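Local structure of geranyltranstransferase (Legionella pneumophila subsp. pneumophila, 3LOM) at residues T17-L22 / V71-A76; A77-T82 / L194-M199; L28-I33 / L132-P137; V58-D63 / A289-L294. The protein probably makes farnesyl diphosphate, and possibly geranylgeranyl diphosphate, by magnesium-dependent condensation of short isoprenoid diphosphates. All coordinates share one frame; numbering follows the deposited sequence.

Contacts 1, 2 and 4 are buried and join helices of the alpha-helical bundle, whereas contact 3 lies at the surface, beside the second subunit. Contacts 1 and 2 share helix 69-91, taking successive turns of it: 71-76 meets the N-terminal helix 5-28 through a salt bridge and a water, and 77-82 meets helix 178-201 through purely apolar side chains. Contact 4 packs helix 53-64 on helix 289-303 through aliphatic side chains; Tyr59 of helix 53-64 bonds to Asp73 of contact 1, and Val58 packs on Leu79 and Cys196 of contact 2. Contact 3 uses one ionic pair between a loop and helix 113-135, and touches contact 1 through Ile74 and Val71.

Contact 1: residues T17-L22 / V71-A76; sequences TQRHEL and VLDIIA
Asp73, buried on helix 69-91, is gripped side-on by Arg19 of helix 5-28. Arg19 NE donates to Asp73 OD1 over 2.8 Å with an N-H...O angle of 147°, and Arg19 NH2 donates to Asp73 OD2, also at 2.8 Å but straighter, at 165°. The two side chains cross at about a right angle, yet guanidinium and carboxylate come out nearly coplanar. OD1 offers its syn lone pair to NE, which it meets somewhat tilted from the guanidinium plane, while OD2 sits in that plane at the edge of the group. Arg19 reaches this far because CG stands anti to the backbone N (chi1 169°) and the chain runs on extended to NE. Asp73 OD1 also takes a hydrogen bond with Tyr59 OH of helix 53-64, and this third anchor would help to hold the carboxylate's rotation and probably stabilise its charge. The next residue, His20, reaches the same helix through a water, which lies 2.9 Å from His20 ND1, at the ring's edge and in its plane, and donates to Asp73 O at 3.0 Å. His20 CE1 also approaches Ala76 O at 3.8 Å. The backbones come closest at His20 and Asp73, whose CA atoms are 6.5 Å apart. Here the salt bridge and the water join helix 5-28 to helix 69-91 in the all-alpha isoprenoid synthase fold.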
loop_
_atom_site.group_PDB
_atom_site.type_symbol
_atom_site.label_atom_id
_atom_site.label_comp_id
_atom_site.label_asym_id
_atom_site.label_seq_id
_atom_site.Cartn_x
_atom_site.Cartn_y
_atom_site.Cartn_z
ATOM N N THR A 17 -22.006 6.040 -10.699
ATOM C CA THR A 17 -21.843 5.917 -9.238
ATOM C C THR A 17 -22.473 4.616 -8.719
ATOM O O THR A 17 -21.805 3.822 -8.037
ATOM C CB THR A 17 -22.467 7.119 -8.475
ATOM O OG1 THR A 17 -21.919 8.345 -8.971
ATOM C CG2 THR A 17 -22.204 7.022 -6.966
ATOM N N GLN A 18 -23.747 4.409 -9.067
ATOM C CA GLN A 18 -24.502 3.197 -8.717
ATOM C C GLN A 18 -23.772 1.920 -9.120
ATOM O O GLN A 18 -23.677 0.987 -8.320
ATOM C CB GLN A 18 -25.890 3.209 -9.366
ATOM C CG GLN A 18 -26.896 4.167 -8.739
ATOM C CD GLN A 18 -28.228 4.184 -9.487
ATOM O OE1 GLN A 18 -28.686 5.238 -9.931
ATOM N NE2 GLN A 18 -28.848 3.012 -9.635
ATOM N N ARG A 19 -23.254 1.899 -10.352
ATOM C CA ARG A 19 -22.475 0.769 -10.868
ATOM C C ARG A 19 -21.201 0.552 -10.048
ATOM O O ARG A 19 -20.853 -0.590 -9.707
ATOM C CB ARG A 19 -22.142 0.968 -12.356
ATOM C CG ARG A 19 -21.114 -0.021 -12.897
ATOM C CD ARG A 19 -20.974 -0.019 -14.412
ATOM N NE ARG A 19 -20.189 -1.185 -14.824
ATOM C CZ ARG A 19 -20.368 -1.874 -15.948
ATOM N NH1 ARG A 19 -21.315 -1.525 -16.811
ATOM N NH2 ARG A 19 -19.597 -2.923 -16.209
ATOM N N HIS A 20 -20.536 1.660 -9.713
ATOM C CA HIS A 20 -19.291 1.629 -8.951
ATOM C C HIS A 20 -19.499 1.121 -7.518
ATOM O O HIS A 20 -18.732 0.276 -7.036
ATOM C CB HIS A 20 -18.606 3.009 -8.972
ATOM C CG HIS A 20 -17.605 3.207 -7.876
ATOM N ND1 HIS A 20 -16.431 2.485 -7.798
ATOM C CD2 HIS A 20 -17.607 4.038 -6.805
ATOM C CE1 HIS A 20 -15.753 2.864 -6.728
ATOM N NE2 HIS A 20 -16.445 3.805 -6.109
ATOM N N GLU A 21 -20.538 1.626 -6.857
ATOM C CA GLU A 21 -20.878 1.198 -5.493
ATOM C C GLU A 21 -21.265 -0.283 -5.429
ATOM O O GLU A 21 -20.877 -0.999 -4.500
ATOM C CB GLU A 21 -21.999 2.065 -4.928
ATOM C CG GLU A 21 -21.585 3.506 -4.662
ATOM C CD GLU A 21 -22.736 4.380 -4.197
ATOM O OE1 GLU A 21 -23.885 3.894 -4.154
ATOM O OE2 GLU A 21 -22.488 5.559 -3.869
ATOM N N LEU A 22 -22.002 -0.731 -6.447
ATOM C CA LEU A 22 -22.462 -2.110 -6.556
ATOM C C LEU A 22 -21.276 -3.038 -6.799
ATOM O O LEU A 22 -21.233 -4.155 -6.267
ATOM C CB LEU A 22 -23.472 -2.224 -7.702
ATOM C CG LEU A 22 -24.871 -2.839 -7.534
ATOM C CD1 LEU A 22 -25.503 -2.575 -6.163
ATOM C CD2 LEU A 22 -25.788 -2.334 -8.654
ATOM N N VAL A 71 -13.212 -3.908 -17.303
ATOM C CA VAL A 71 -11.884 -3.350 -16.981
ATOM C C VAL A 71 -12.005 -2.023 -16.207
ATOM O O VAL A 71 -11.318 -1.811 -15.197
ATOM C CB VAL A 71 -11.016 -3.170 -18.273
ATOM C CG1 VAL A 71 -9.695 -2.430 -17.990
ATOM C CG2 VAL A 71 -10.737 -4.522 -18.931
ATOM N N LEU A 72 -12.907 -1.163 -16.677
ATOM C CA LEU A 72 -13.183 0.126 -16.055
ATOM C C LEU A 72 -13.660 0.036 -14.607
ATOM O O LEU A 72 -13.249 0.847 -13.777
ATOM C CB LEU A 72 -14.186 0.918 -16.897
ATOM C CG LEU A 72 -13.633 1.429 -18.231
ATOM C CD1 LEU A 72 -14.694 2.195 -19.011
ATOM C CD2 LEU A 72 -12.407 2.299 -17.977
ATOM N N ASP A 73 -14.511 -0.951 -14.315
ATOM C CA ASP A 73 -14.973 -1.233 -12.950
ATOM C C ASP A 73 -13.807 -1.450 -11.997
ATOM O O ASP A 73 -13.781 -0.886 -10.900
ATOM C CB ASP A 73 -15.865 -2.482 -12.918
ATOM C CG ASP A 73 -17.200 -2.276 -13.608
ATOM O OD1 ASP A 73 -17.769 -1.167 -13.507
ATOM O OD2 ASP A 73 -17.687 -3.235 -14.245
ATOM N N ILE A 74 -12.856 -2.266 -12.445
ATOM C CA ILE A 74 -11.682 -2.656 -11.670
ATOM C C ILE A 74 -10.761 -1.468 -11.410
ATOM O O ILE A 74 -10.356 -1.240 -10.262
ATOM C CB ILE A 74 -10.902 -3.785 -12.384
ATOM C CG1 ILE A 74 -11.814 -4.996 -12.599
ATOM C CG2 ILE A 74 -9.656 -4.175 -11.596
ATOM C CD1 ILE A 74 -11.399 -5.896 -13.747
ATOM N N ILE A 75 -10.458 -0.713 -12.471
ATOM C CA ILE A 75 -9.560 0.448 -12.382
ATOM C C ILE A 75 -10.122 1.509 -11.443
ATOM O O ILE A 75 -9.402 2.012 -10.574
ATOM C CB ILE A 75 -9.218 1.055 -13.784
ATOM C CG1 ILE A 75 -8.474 0.025 -14.646
ATOM C CG2 ILE A 75 -8.379 2.341 -13.635
ATOM C CD1 ILE A 75 -8.136 0.492 -16.060
ATOM N N ALA A 76 -11.412 1.803 -11.601
ATOM C CA ALA A 76 -12.138 2.754 -10.756
ATOM C C ALA A 76 -12.256 2.332 -9.284
ATOM O O ALA A 76 -12.305 3.184 -8.393
ATOM C CB ALA A 76 -13.520 2.997 -11.331
HETATM O O HOH W 1 -16.187 0.770 -10.107
#

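Contact 2: residues A77-T82 / L194-M199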
loop_
_atom_site.group_PDB
_atom_site.type_symbol
_atom_site.label_atom_id
_atom_site.label_comp_id
_atom_site.label_asym_id
_atom_site.label_seq_id
_atom_site.Cartn_x
_atom_site.Cartn_y
_atom_site.Cartn_z
ATOM N N ALA A 77 -12.314 1.024 -9.039
ATOM C CA ALA A 77 -12.385 0.497 -7.681
ATOM C C ALA A 77 -11.053 0.708 -6.982
ATOM O O ALA A 77 -11.009 1.205 -5.854
ATOM C CB ALA A 77 -12.752 -0.985 -7.691
ATOM N N ALA A 78 -9.978 0.331 -7.674
ATOM C CA ALA A 78 -8.608 0.517 -7.198
ATOM C C ALA A 78 -8.280 1.976 -6.914
ATOM O O ALA A 78 -7.638 2.288 -5.911
ATOM C CB ALA A 78 -7.643 -0.049 -8.193
ATOM N N LEU A 79 -8.743 2.870 -7.780
ATOM C CA LEU A 79 -8.577 4.300 -7.553
ATOM C C LEU A 79 -9.317 4.839 -6.356
ATOM O O LEU A 79 -8.765 5.658 -5.616
ATOM C CB LEU A 79 -9.010 5.092 -8.769
ATOM C CG LEU A 79 -7.875 5.781 -9.495
ATOM C CD1 LEU A 79 -8.406 6.112 -10.830
ATOM C CD2 LEU A 79 -7.399 7.039 -8.779
ATOM N N GLU A 80 -10.571 4.419 -6.180
ATOM C CA GLU A 80 -11.346 4.847 -5.021
ATOM C C GLU A 80 -10.788 4.293 -3.733
ATOM O O GLU A 80 -10.744 5.008 -2.742
ATOM C CB GLU A 80 -12.827 4.498 -5.130
ATOM C CG GLU A 80 -13.749 5.715 -5.136
ATOM C CD GLU A 80 -13.375 6.792 -4.134
ATOM O OE1 GLU A 80 -13.004 7.907 -4.570
ATOM O OE2 GLU A 80 -13.451 6.530 -2.918
ATOM N N LEU A 81 -10.357 3.030 -3.758
ATOM C CA LEU A 81 -9.708 2.405 -2.604
ATOM C C LEU A 81 -8.449 3.166 -2.177
ATOM O O LEU A 81 -8.261 3.423 -0.980
ATOM C CB LEU A 81 -9.377 0.931 -2.878
ATOM C CG LEU A 81 -10.505 -0.104 -2.785
ATOM C CD1 LEU A 81 -10.101 -1.386 -3.489
ATOM C CD2 LEU A 81 -10.871 -0.388 -1.341
ATOM N N THR A 82 -7.611 3.537 -3.154
ATOM C CA THR A 82 -6.409 4.354 -2.895
ATOM C C THR A 82 -6.791 5.733 -2.348
ATOM O O THR A 82 -6.304 6.131 -1.298
ATOM C CB THR A 82 -5.482 4.483 -4.142
ATOM O OG1 THR A 82 -5.110 3.176 -4.610
ATOM C CG2 THR A 82 -4.205 5.261 -3.793
ATOM N N LEU A 194 -4.618 12.509 -12.353
ATOM C CA LEU A 194 -3.976 12.200 -13.631
ATOM C C LEU A 194 -3.941 10.693 -13.891
ATOM O O LEU A 194 -4.119 10.251 -15.032
ATOM C CB LEU A 194 -2.556 12.773 -13.654
ATOM C CG LEU A 194 -1.940 13.320 -14.942
ATOM C CD1 LEU A 194 -2.907 14.233 -15.691
ATOM C CD2 LEU A 194 -0.646 14.064 -14.603
ATOM N N ALA A 195 -3.730 9.916 -12.825
ATOM C CA ALA A 195 -3.750 8.449 -12.893
ATOM C C ALA A 195 -5.057 7.839 -13.446
ATOM O O ALA A 195 -5.020 6.760 -14.032
ATOM C CB ALA A 195 -3.405 7.847 -11.544
ATOM N N CYS A 196 -6.188 8.534 -13.279
ATOM C CA CYS A 196 -7.476 8.099 -13.850
ATOM C C CYS A 196 -7.384 7.950 -15.355
ATOM O O CYS A 196 -7.833 6.957 -15.924
ATOM C CB CYS A 196 -8.596 9.095 -13.539
ATOM S SG CYS A 196 -8.889 9.405 -11.799
ATOM N N PHE A 197 -6.776 8.950 -15.980
ATOM C CA PHE A 197 -6.611 8.995 -17.416
ATOM C C PHE A 197 -5.456 8.094 -17.848
ATOM O O PHE A 197 -5.557 7.391 -18.853
ATOM C CB PHE A 197 -6.423 10.446 -17.858
ATOM C CG PHE A 197 -7.480 11.376 -17.321
ATOM C CD1 PHE A 197 -8.672 11.562 -18.007
ATOM C CD2 PHE A 197 -7.291 12.051 -16.115
ATOM C CE1 PHE A 197 -9.656 12.409 -17.505
ATOM C CE2 PHE A 197 -8.271 12.888 -15.603
ATOM C CZ PHE A 197 -9.453 13.075 -16.300
ATOM N N GLU A 198 -4.386 8.076 -17.060
ATOM C CA GLU A 198 -3.196 7.286 -17.399
ATOM C C GLU A 198 -3.381 5.772 -17.273
ATOM O O GLU A 198 -2.844 5.020 -18.090
ATOM C CB GLU A 198 -1.977 7.736 -16.583
ATOM C CG GLU A 198 -1.473 9.144 -16.891
ATOM C CD GLU A 198 -0.583 9.226 -18.127
ATOM O OE1 GLU A 198 -0.215 8.177 -18.706
ATOM O OE2 GLU A 198 -0.240 10.361 -18.514
ATOM N N MET A 199 -4.122 5.327 -16.253
ATOM C CA MET A 199 -4.441 3.895 -16.106
ATOM C C MET A 199 -5.379 3.421 -17.228
ATOM O O MET A 199 -5.245 2.300 -17.717
ATOM C CB MET A 199 -5.028 3.578 -14.723
ATOM C CG MET A 199 -3.986 3.416 -13.613
ATOM S SD MET A 199 -4.646 3.092 -11.954
ATOM C CE MET A 199 -5.504 4.568 -11.749
#
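In the interior of the isoprenoid synthase helical bundle, helix 69-91 packs on helix 178-201 by setting Leu79 against Cys196 and Met199. Leu79 provides the larger share of the interface, and its CD1 methyl does most of the touching. That methyl lies 3.5 Å from Cys196 SG on one helix turn and 3.4 Å from Met199 CE on the next. Met199 CE also approaches Leu79 CG at 3.5 Å, so the methionine methyl sits close against the isobutyl branch; both carbon spacings are shorter than ordinary van der Waals contact, and how tight the fit really is remains doubtful. Met199 runs straight through chi2 and then bends at SD (chi3 -63°), a turn that brings its terminal methyl onto Leu79. Cys196 SG faces both methyls of the leucine, nearer CD1 than CD2, the latter being 4.1 Å from Cys196 SG. The CB of Cys196 lies behind, at 4.0 Å from Leu79 CD1. The two backbones are nearest at Leu79 and Cys196. Around this apolar patch, Val58 of helix 53-64 covers both Leu79 and Cys196, and Val150 and Leu151 of helix 141-155 cover Met199. This apolar contact lies in the core of the all-alpha prenyl synthase bundle, on the helix that leads into the first aspartate-rich motif of the family.

Contact 3: residues L28-I33 / L132-P137; sequences LNEIII and LMRLSP
The ionic part of the contact is a salt bridge between Glu30, in the loop that follows helix 5-28, and Arg134 of helix 113-135. Glu30 OE1 lies 3.0 Å from Arg134 NH2, while Glu30 OE2 stays 3.9 Å from that same nitrogen, so a single oxygen faces a single nitrogen. The carboxylate and guanidinium planes are only 14° apart, but OE1 approaches the guanidinium obliquely, and the pair does not have the side-on grip of two paired bonds. Arg134 turns at chi2 (-71°) and then extends, which carries its guanidinium out to the loop; Glu30 comes to meet it with an extended chain. On its other terminal nitrogen, NH1, Arg134 has a weak hydrogen bond with Tyr23 OH. Ser136 OG donates to Leu132 O at 2.7 Å, with a C=O...O angle of 168°, which ties the serine back to the preceding turn. No apolar pair comes into close contact between the two segments, and the nearest CA atoms, of Glu30 and Arg134, are 12.1 Å apart, so long side chains span the gap. Both segments also border the second subunit: Ile32 O is hydrogen-bonded to Ser158 OG of that subunit, and Met133 packs on its Gln149. The salt bridge thus joins an interhelical loop to a helix flanking the dimer interface, in the homodimeric architecture common to the FPP/GGPP synthase family.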
loop_
_atom_site.group_PDB
_atom_site.type_symbol
_atom_site.label_atom_id
_atom_site.label_comp_id
_atom_site.label_asym_id
_atom_site.label_seq_id
_atom_site.Cartn_x
_atom_site.Cartn_y
_atom_site.Cartn_z
ATOM N N LEU A 28 -15.957 -6.514 -2.028
ATOM C CA LEU A 28 -15.743 -6.640 -0.578
ATOM C C LEU A 28 -16.281 -7.947 0.008
ATOM O O LEU A 28 -15.632 -8.565 0.856
ATOM C CB LEU A 28 -16.319 -5.433 0.176
ATOM C CG LEU A 28 -15.512 -4.132 0.136
ATOM C CD1 LEU A 28 -16.310 -2.987 0.724
ATOM C CD2 LEU A 28 -14.166 -4.275 0.854
ATOM N N ASN A 29 -17.446 -8.380 -0.478
ATOM C CA ASN A 29 -18.105 -9.592 0.028
ATOM C C ASN A 29 -17.429 -10.893 -0.436
ATOM O O ASN A 29 -17.820 -11.979 -0.008
ATOM C CB ASN A 29 -19.610 -9.608 -0.325
ATOM C CG ASN A 29 -20.413 -8.446 0.319
ATOM O OD1 ASN A 29 -21.584 -8.259 -0.010
ATOM N ND2 ASN A 29 -19.795 -7.676 1.220
ATOM N N GLU A 30 -16.415 -10.778 -1.297
ATOM C CA GLU A 30 -15.676 -11.940 -1.806
ATOM C C GLU A 30 -14.337 -12.186 -1.114
ATOM O O GLU A 30 -13.904 -13.334 -1.018
ATOM C CB GLU A 30 -15.461 -11.837 -3.318
ATOM C CG GLU A 30 -16.709 -12.119 -4.135
ATOM C CD GLU A 30 -16.525 -11.821 -5.609
ATOM O OE1 GLU A 30 -15.576 -12.368 -6.214
ATOM O OE2 GLU A 30 -17.335 -11.042 -6.162
ATOM N N ILE A 31 -13.683 -11.119 -0.650
ATOM C CA ILE A 31 -12.394 -11.228 0.056
ATOM C C ILE A 31 -12.572 -11.835 1.444
ATOM O O ILE A 31 -13.534 -11.517 2.149
ATOM C CB ILE A 31 -11.699 -9.856 0.260
ATOM C CG1 ILE A 31 -11.982 -8.914 -0.899
ATOM C CG2 ILE A 31 -10.189 -10.024 0.433
ATOM C CD1 ILE A 31 -12.165 -7.498 -0.455
ATOM N N ILE A 32 -11.634 -12.705 1.821
ATOM C CA ILE A 32 -11.572 -13.244 3.168
ATOM C C ILE A 32 -11.055 -12.144 4.094
ATOM O O ILE A 32 -9.916 -11.707 3.974
ATOM C CB ILE A 32 -10.626 -14.470 3.264
ATOM C CG1 ILE A 32 -10.704 -15.365 2.006
ATOM C CG2 ILE A 32 -10.861 -15.240 4.577
ATOM C CD1 ILE A 32 -12.004 -16.154 1.814
ATOM N N ILE A 33 -11.910 -11.668 4.988
ATOM C CA ILE A 33 -11.522 -10.638 5.946
ATOM C C ILE A 33 -11.716 -11.207 7.352
ATOM O O ILE A 33 -12.803 -11.100 7.908
ATOM C CB ILE A 33 -12.345 -9.333 5.744
ATOM C CG1 ILE A 33 -12.370 -8.938 4.259
ATOM C CG2 ILE A 33 -11.772 -8.194 6.600
ATOM C CD1 ILE A 33 -13.300 -7.796 3.903
ATOM N N LEU A 132 -4.347 -6.664 -9.691
ATOM C CA LEU A 132 -3.641 -7.872 -10.098
ATOM C C LEU A 132 -4.498 -9.114 -10.376
ATOM O O LEU A 132 -4.282 -9.767 -11.397
ATOM C CB LEU A 132 -2.539 -8.217 -9.103
ATOM C CG LEU A 132 -1.404 -7.211 -8.903
ATOM C CD1 LEU A 132 -0.424 -7.814 -7.930
ATOM C CD2 LEU A 132 -0.719 -6.802 -10.215
ATOM N N MET A 133 -5.451 -9.448 -9.498
ATOM C CA MET A 133 -6.258 -10.663 -9.680
ATOM C C MET A 133 -7.393 -10.510 -10.710
ATOM O O MET A 133 -7.673 -11.438 -11.470
ATOM C CB MET A 133 -6.757 -11.243 -8.337
ATOM C CG MET A 133 -7.815 -10.433 -7.579
ATOM S SD MET A 133 -8.187 -11.065 -5.922
ATOM C CE MET A 133 -9.349 -9.815 -5.360
ATOM N N ARG A 134 -8.031 -9.337 -10.735
ATOM C CA ARG A 134 -9.195 -9.110 -11.606
ATOM C C ARG A 134 -8.878 -8.703 -13.049
ATOM O O ARG A 134 -9.663 -9.003 -13.952
ATOM C CB ARG A 134 -10.184 -8.114 -10.980
ATOM C CG ARG A 134 -10.746 -8.528 -9.623
ATOM C CD ARG A 134 -11.724 -9.691 -9.742
ATOM N NE ARG A 134 -12.164 -10.177 -8.437
ATOM C CZ ARG A 134 -13.222 -9.715 -7.773
ATOM N NH1 ARG A 134 -13.965 -8.736 -8.282
ATOM N NH2 ARG A 134 -13.534 -10.229 -6.592
ATOM N N LEU A 135 -7.753 -8.020 -13.269
ATOM C CA LEU A 135 -7.353 -7.624 -14.630
ATOM C C LEU A 135 -6.691 -8.753 -15.421
ATOM O O LEU A 135 -6.749 -8.759 -16.650
ATOM C CB LEU A 135 -6.425 -6.400 -14.621
ATOM C CG LEU A 135 -6.969 -5.011 -14.278
ATOM C CD1 LEU A 135 -5.825 -4.015 -14.215
ATOM C CD2 LEU A 135 -8.026 -4.546 -15.263
ATOM N N SER A 136 -6.065 -9.689 -14.709
ATOM C CA SER A 136 -5.296 -10.778 -15.314
ATOM C C SER A 136 -6.036 -11.764 -16.238
ATOM O O SER A 136 -5.421 -12.282 -17.173
ATOM C CB SER A 136 -4.524 -11.543 -14.240
ATOM O OG SER A 136 -3.455 -10.755 -13.758
ATOM N N PRO A 137 -7.336 -12.046 -15.988
ATOM C CA PRO A 137 -7.987 -12.819 -17.052
ATOM C C PRO A 137 -8.419 -11.962 -18.251
ATOM O O PRO A 137 -8.683 -12.505 -19.326
ATOM C CB PRO A 137 -9.222 -13.418 -16.356
ATOM C CG PRO A 137 -8.983 -13.239 -14.882
ATOM C CD PRO A 137 -8.178 -11.993 -14.775
#

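Contact 4: residues V58-D63 / A289-L294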
loop_
_atom_site.group_PDB
_atom_site.type_symbol
_atom_site.label_atom_id
_atom_site.label_comp_id
_atom_site.label_asym_id
_atom_site.label_seq_id
_atom_site.Cartn_x
_atom_site.Cartn_y
_atom_site.Cartn_z
ATOM N N VAL A 58 -12.662 7.883 -14.641
ATOM C CA VAL A 58 -12.265 6.591 -15.211
ATOM C C VAL A 58 -13.287 6.039 -16.217
ATOM O O VAL A 58 -12.910 5.591 -17.303
ATOM C CB VAL A 58 -11.993 5.558 -14.089
ATOM C CG1 VAL A 58 -11.898 4.132 -14.626
ATOM C CG2 VAL A 58 -10.729 5.920 -13.379
ATOM N N TYR A 59 -14.569 6.097 -15.858
ATOM C CA TYR A 59 -15.636 5.597 -16.728
ATOM C C TYR A 59 -15.781 6.429 -17.990
ATOM O O TYR A 59 -15.884 5.882 -19.081
ATOM C CB TYR A 59 -16.977 5.531 -15.986
ATOM C CG TYR A 59 -17.090 4.361 -15.029
ATOM C CD1 TYR A 59 -16.854 3.056 -15.465
ATOM C CD2 TYR A 59 -17.452 4.555 -13.696
ATOM C CE1 TYR A 59 -16.959 1.977 -14.595
ATOM C CE2 TYR A 59 -17.558 3.481 -12.818
ATOM C CZ TYR A 59 -17.312 2.197 -13.276
ATOM O OH TYR A 59 -17.418 1.130 -12.417
ATOM N N LEU A 60 -15.762 7.750 -17.830
ATOM C CA LEU A 60 -15.956 8.678 -18.941
ATOM C C LEU A 60 -14.769 8.749 -19.904
ATOM O O LEU A 60 -14.961 8.837 -21.120
ATOM C CB LEU A 60 -16.316 10.066 -18.418
ATOM C CG LEU A 60 -17.701 10.167 -17.780
ATOM C CD1 LEU A 60 -18.019 11.599 -17.399
ATOM C CD2 LEU A 60 -18.758 9.621 -18.725
ATOM N N ALA A 61 -13.555 8.696 -19.356
ATOM C CA ALA A 61 -12.340 8.649 -20.165
ATOM C C ALA A 61 -12.190 7.295 -20.840
ATOM O O ALA A 61 -11.670 7.207 -21.954
ATOM C CB ALA A 61 -11.110 8.956 -19.319
ATOM N N GLY A 62 -12.644 6.247 -20.154
ATOM C CA GLY A 62 -12.610 4.888 -20.689
ATOM C C GLY A 62 -13.553 4.677 -21.860
ATOM O O GLY A 62 -13.260 3.899 -22.766
ATOM N N ASP A 63 -14.687 5.378 -21.826
ATOM C CA ASP A 63 -15.659 5.389 -22.916
ATOM C C ASP A 63 -15.102 6.050 -24.165
ATOM O O ASP A 63 -15.331 5.567 -25.275
ATOM C CB ASP A 63 -16.935 6.119 -22.491
ATOM C CG ASP A 63 -17.991 5.182 -21.939
ATOM O OD1 ASP A 63 -17.688 3.992 -21.698
ATOM O OD2 ASP A 63 -19.136 5.645 -21.748
ATOM N N ALA A 289 -19.482 14.615 -25.002
ATOM C CA ALA A 289 -20.558 15.460 -24.450
ATOM C C ALA A 289 -20.981 15.086 -23.029
ATOM O O ALA A 289 -21.502 15.927 -22.289
ATOM C CB ALA A 289 -21.768 15.472 -25.380
ATOM N N ALA A 290 -20.753 13.823 -22.666
ATOM C CA ALA A 290 -20.983 13.332 -21.312
ATOM C C ALA A 290 -20.001 13.977 -20.334
ATOM O O ALA A 290 -20.405 14.496 -19.288
ATOM C CB ALA A 290 -20.861 11.813 -21.275
ATOM N N LEU A 291 -18.720 13.953 -20.700
ATOM C CA LEU A 291 -17.646 14.505 -19.875
ATOM C C LEU A 291 -17.689 16.029 -19.796
ATOM O O LEU A 291 -17.377 16.599 -18.752
ATOM C CB LEU A 291 -16.281 14.026 -20.385
ATOM C CG LEU A 291 -14.996 14.349 -19.605
ATOM C CD1 LEU A 291 -15.134 14.132 -18.099
ATOM C CD2 LEU A 291 -13.843 13.523 -20.157
ATOM N N ILE A 292 -18.085 16.667 -20.896
ATOM C CA ILE A 292 -18.196 18.127 -20.981
ATOM C C ILE A 292 -19.288 18.652 -20.040
ATOM O O ILE A 292 -19.098 19.667 -19.358
ATOM C CB ILE A 292 -18.426 18.587 -22.454
ATOM C CG1 ILE A 292 -17.171 18.317 -23.292
ATOM C CG2 ILE A 292 -18.798 20.071 -22.536
ATOM C CD1 ILE A 292 -17.438 18.133 -24.779
ATOM N N GLU A 293 -20.409 17.934 -19.987
ATOM C CA GLU A 293 -21.517 18.275 -19.091
ATOM C C GLU A 293 -21.116 18.098 -17.624
ATOM O O GLU A 293 -21.485 18.913 -16.778
ATOM C CB GLU A 293 -22.764 17.443 -19.423
ATOM C CG GLU A 293 -24.098 18.165 -19.180
ATOM C CD GLU A 293 -24.502 18.227 -17.709
ATOM O OE1 GLU A 293 -24.367 17.202 -17.003
ATOM O OE2 GLU A 293 -24.961 19.303 -17.261
ATOM N N LEU A 294 -20.355 17.041 -17.334
ATOM C CA LEU A 294 -19.804 16.833 -15.993
ATOM C C LEU A 294 -18.836 17.953 -15.602
ATOM O O LEU A 294 -18.888 18.460 -14.479
ATOM C CB LEU A 294 -19.115 15.467 -15.876
ATOM C CG LEU A 294 -18.470 15.181 -14.512
ATOM C CD1 LEU A 294 -19.521 14.996 -13.426
ATOM C CD2 LEU A 294 -17.520 13.993 -14.569
#
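Helices 53-64 and 289-303 run roughly antiparallel here, their short segments crossing at -148°. The axes of these segments approach to 9.8 Å. Their backbones come closest at Leu60 and Leu291, whose CA atoms are 6.1 Å apart. Leu60 carries nearly all of its helix's share of the contact, reaching across with both methyls. Leu60 CD1 lies 3.7 Å from Leu294 CD2. The same Leu60 CD1 is 3.9 Å from Leu291 CD1. The other methyl, Leu60 CD2, meets Ala290 CB at 4.0 Å. In both Leu291 and Leu294 CG stands anti to the backbone N (chi1 -174° and 178°), which directs CD1 of Leu291 and CD2 of Leu294 to the same methyl, Leu60 CD1. In this way the C-terminal helix is laid onto the all-alpha prenyl synthase bundle, and between these two segments the contact is entirely aliphatic. Tyr16 and Ile13 of helix 5-28 cover Leu60 and Leu294 respectively, while Leu57 and Leu64 of the same helix 53-64 flank Leu291. Elsewhere on helix 53-64, Tyr59 stacks on the ring of Tyr16, and Asp63 OD2 is hydrogen-bonded to Tyr16 OH.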